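Local atomic coordinates of dihydroorotase (Saccharomyces cerevisiae, PDB entry 7CA0), a protein that catalyses the zinc-dependent, reversible interconversion of N-carbamoyl-L-aspartate and dihydroorotate, the third step of de novo pyrimidine biosynthesis. Residues A[227-232]-A[275-280]. Sequence-based numbering, arbitrary orientation.
Sequences NFCKPV and AGVYSQ. With FOT (5-fluoro-2,6-dioxo-1,2,3,6-tetrahydropyrimidine-4-carboxylic acid), chain G.
F228 and A275 join two loops of the amidohydrolase TIM barrel beside the zinc-containing active site, and they illustrate how one backbone bond, flanked by small apolar contacts, can join two loops that line a ligand pocket. The bond runs from G276 N to F228 O at 2.7 Å; it is nearly straight (175°) and meets a lone pair in the carbonyl plane. K267 NZ adds a second, weak bond to the same oxygen. The F228 ring reaches A275 because its chi1 of 177° swings CG to the side away from the backbone N; the CD2–CE2 side of the ring lies obliquely against A275, CE2 being 3.8 Å from A275 CB, while the ring also packs on G223 of the second subunit. Cut back to an alanine, this position would probably lose the ring's cover of A275 and its packing on the neighbouring subunit, opening a gap. The A275 methyl is shared: K230 CG touches it from the 227-232 loop, and F5 of the bound fluorinated orotate FOT lies 3.8 Å from A275 CB. Bent at chi2, chi3 and chi4, the K230 chain curls away from 275-280 and delivers NZ to V104 O. The K230 side chain also comes within about 4 Å (nearest atoms) of that of H137, a probable zinc ligand. Beyond the bond, V277 CG2 lies alongside C229 CB at 3.9 Å, with N227 O bordering the same methyl. G276 lies against the ligand, where a side chain would clash with O6; its CA stands 3.5 Å from FOT F5.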
ATOM      1  N   ASN A 227       7.408  -5.034  -4.187  1.00 41.60           N
ATOM      2  CA  ASN A 227       7.432  -3.696  -4.765  1.00 44.49           C
ATOM      3  C   ASN A 227       7.265  -2.602  -3.721  1.00 41.26           C
ATOM      4  O   ASN A 227       7.292  -1.420  -4.078  1.00 44.89           O
ATOM      5  CB  ASN A 227       6.333  -3.560  -5.823  1.00 43.87           C
ATOM      6  CG  ASN A 227       6.605  -4.402  -7.069  1.00 45.78           C
ATOM      7  OD1 ASN A 227       7.757  -4.689  -7.393  1.00 46.43           O
ATOM      8  ND2 ASN A 227       5.551  -4.768  -7.788  1.00 35.72           N
ATOM      9  N   PHE A 228       7.129  -2.961  -2.443  1.00 44.64           N
ATOM     10  CA  PHE A 228       7.024  -1.962  -1.384  1.00 41.17           C
ATOM     11  C   PHE A 228       8.390  -1.344  -1.145  1.00 45.33           C
ATOM     12  O   PHE A 228       9.367  -2.063  -0.902  1.00 44.14           O
ATOM     13  CB  PHE A 228       6.500  -2.602  -0.093  1.00 40.09           C
ATOM     14  CG  PHE A 228       6.440  -1.646   1.082  1.00 46.33           C
ATOM     15  CD1 PHE A 228       5.732  -0.446   0.997  1.00 42.43           C
ATOM     16  CD2 PHE A 228       7.112  -1.932   2.263  1.00 48.07           C
ATOM     17  CE1 PHE A 228       5.696   0.439   2.085  1.00 45.37           C
ATOM     18  CE2 PHE A 228       7.073  -1.054   3.351  1.00 44.69           C
ATOM     19  CZ  PHE A 228       6.374   0.132   3.261  1.00 39.41           C
ATOM     20  N   CYS A 229       8.462  -0.014  -1.186  1.00 42.24           N
ATOM     21  CA  CYS A 229       9.705   0.678  -0.869  1.00 44.29           C
ATOM     22  C   CYS A 229       9.400   2.045  -0.281  1.00 44.66           C
ATOM     23  O   CYS A 229       8.243   2.475  -0.220  1.00 43.59           O
ATOM     24  CB  CYS A 229      10.595   0.807  -2.099  1.00 44.27           C
ATOM     25  SG  CYS A 229       9.910   1.870  -3.372  1.00 44.71           S
ATOM     26  N   LYS A 230      10.458   2.725   0.162  1.00 41.58           N
ATOM     27  CA  LYS A 230      10.336   4.097   0.623  1.00 44.00           C
ATOM     28  C   LYS A 230      11.175   5.019  -0.250  1.00 47.22           C
ATOM     29  O   LYS A 230      12.313   4.672  -0.590  1.00 47.35           O
ATOM     30  CB  LYS A 230      10.761   4.220   2.097  1.00 44.05           C
ATOM     31  CG  LYS A 230       9.888   3.421   3.048  1.00 43.97           C
ATOM     32  CD  LYS A 230       8.418   3.828   2.910  1.00 43.93           C
ATOM     33  CE  LYS A 230       8.109   5.047   3.763  1.00 50.79           C
ATOM     34  NZ  LYS A 230       7.794   4.663   5.185  1.00 51.06           N
ATOM     35  N   PRO A 231      10.645   6.181  -0.675  1.00 48.30           N
ATOM     36  CA  PRO A 231       9.244   6.564  -0.533  1.00 47.42           C
ATOM     37  C   PRO A 231       8.384   5.662  -1.414  1.00 45.66           C
ATOM     38  O   PRO A 231       8.885   5.164  -2.418  1.00 45.92           O
ATOM     39  CB  PRO A 231       9.217   8.017  -1.011  1.00 38.80           C
ATOM     40  CG  PRO A 231      10.624   8.428  -1.097  1.00 43.38           C
ATOM     41  CD  PRO A 231      11.423   7.227  -1.338  1.00 40.27           C
ATOM     42  N   VAL A 232       7.142   5.405  -1.001  1.00 43.46           N
ATOM     43  CA  VAL A 232       6.283   4.498  -1.742  1.00 37.34           C
ATOM     44  C   VAL A 232       6.056   5.025  -3.148  1.00 40.58           C
ATOM     45  O   VAL A 232       6.072   6.238  -3.397  1.00 39.49           O
ATOM     46  CB  VAL A 232       4.950   4.295  -1.006  1.00 36.01           C
ATOM     47  CG1 VAL A 232       5.201   3.737   0.386  1.00 39.28           C
ATOM     48  CG2 VAL A 232       4.147   5.594  -0.956  1.00 37.91           C
ATOM     49  N   ALA A 275      11.013  -2.571   3.610  1.00 44.22           N
ATOM     50  CA  ALA A 275      10.801  -1.746   2.415  1.00 49.14           C
ATOM     51  C   ALA A 275      11.969  -2.006   1.499  1.00 51.77           C
ATOM     52  O   ALA A 275      12.906  -2.488   2.001  1.00 53.96           O
ATOM     53  CB  ALA A 275      10.814  -0.309   2.830  1.00 45.20           C
ATOM     54  N   GLY A 276      11.794  -1.976   0.192  1.00 49.93           N
ATOM     55  CA  GLY A 276      12.973  -1.970  -0.680  1.00 39.23           C
ATOM     56  C   GLY A 276      12.876  -2.882  -1.889  1.00 42.39           C
ATOM     57  O   GLY A 276      12.378  -4.016  -1.797  1.00 41.08           O
ATOM     58  N   VAL A 277      13.360  -2.385  -3.028  1.00 42.24           N
ATOM     59  CA  VAL A 277      13.307  -3.082  -4.310  1.00 45.50           C
ATOM     60  C   VAL A 277      14.730  -3.343  -4.756  1.00 46.20           C
ATOM     61  O   VAL A 277      15.561  -2.437  -4.712  1.00 49.82           O
ATOM     62  CB  VAL A 277      12.563  -2.242  -5.372  1.00 50.04           C
ATOM     63  CG1 VAL A 277      12.520  -2.960  -6.692  1.00 45.61           C
ATOM     64  CG2 VAL A 277      11.156  -1.846  -4.921  1.00 49.46           C
ATOM     65  N   TYR A 278      15.011  -4.571  -5.179  1.00 46.36           N
ATOM     66  CA  TYR A 278      16.348  -4.942  -5.642  1.00 47.96           C
ATOM     67  C   TYR A 278      16.399  -4.829  -7.157  1.00 46.80           C
ATOM     68  O   TYR A 278      15.750  -5.607  -7.856  1.00 49.54           O
ATOM     69  CB  TYR A 278      16.727  -6.352  -5.207  1.00 47.23           C
ATOM     70  CG  TYR A 278      18.029  -6.817  -5.819  1.00 48.04           C
ATOM     71  CD1 TYR A 278      19.239  -6.302  -5.386  1.00 49.43           C
ATOM     72  CD2 TYR A 278      18.049  -7.787  -6.808  1.00 53.16           C
ATOM     73  CE1 TYR A 278      20.435  -6.722  -5.931  1.00 52.08           C
ATOM     74  CE2 TYR A 278      19.236  -8.208  -7.361  1.00 50.63           C
ATOM     75  CZ  TYR A 278      20.425  -7.673  -6.922  1.00 51.21           C
ATOM     76  OH  TYR A 278      21.604  -8.098  -7.478  1.00 52.71           O
ATOM     77  N   SER A 279      17.150  -3.838  -7.656  1.00 45.71           N
ATOM     78  CA  SER A 279      17.289  -3.584  -9.087  1.00 48.24           C
ATOM     79  C   SER A 279      18.722  -3.697  -9.605  1.00 51.46           C
ATOM     80  O   SER A 279      18.951  -3.436 -10.793  1.00 52.49           O
ATOM     81  CB  SER A 279      16.746  -2.184  -9.424  1.00 44.74           C
ATOM     82  OG  SER A 279      17.482  -1.179  -8.724  1.00 42.81           O
ATOM     83  N   GLN A 280      19.699  -4.043  -8.755  1.00 50.66           N
ATOM     84  CA  GLN A 280      21.106  -3.900  -9.145  1.00 50.11           C
ATOM     85  C   GLN A 280      21.475  -4.789 -10.321  1.00 52.32           C
ATOM     86  O   GLN A 280      22.221  -4.373 -11.212  1.00 55.80           O
ATOM     87  CB  GLN A 280      22.030  -4.237  -7.980  1.00 50.21           C
ATOM     88  CG  GLN A 280      23.362  -3.522  -8.074  1.00 46.43           C
ATOM     89  CD  GLN A 280      23.229  -2.071  -7.668  1.00 51.65           C
ATOM     90  OE1 GLN A 280      23.008  -1.778  -6.487  1.00 55.31           O
ATOM     91  NE2 GLN A 280      23.320  -1.152  -8.639  1.00 47.97           N
TER
HETATM   92  C2  FOT G 403      17.810   0.186   2.654  0.77 48.59           C
HETATM   93  C6  FOT G 403      15.809  -0.705   2.159  0.77 53.79           C
HETATM   94  C5  FOT G 403      15.348   0.547   1.729  0.77 49.45           C
HETATM   95  O2  FOT G 403      18.883  -0.017   3.069  0.77 56.91           O
HETATM   96  N3  FOT G 403      17.474   1.457   2.257  0.77 52.99           N
HETATM   97  N1  FOT G 403      17.010  -0.894   2.615  0.77 43.24           N
HETATM   98  O6  FOT G 403      15.198  -1.715   2.154  0.77 58.46           O
HETATM   99  F5  FOT G 403      14.096   0.763   1.232  0.77 51.04           F
HETATM  100  C4  FOT G 403      16.266   1.696   1.793  0.77 51.62           C
HETATM  101  C41 FOT G 403      15.837   3.111   1.346  0.77 47.84           C
HETATM  102  O42 FOT G 403      16.396   4.139   1.782  0.77 50.99           O
HETATM  103  O41 FOT G 403      14.910   3.306   0.529  0.77 52.80           O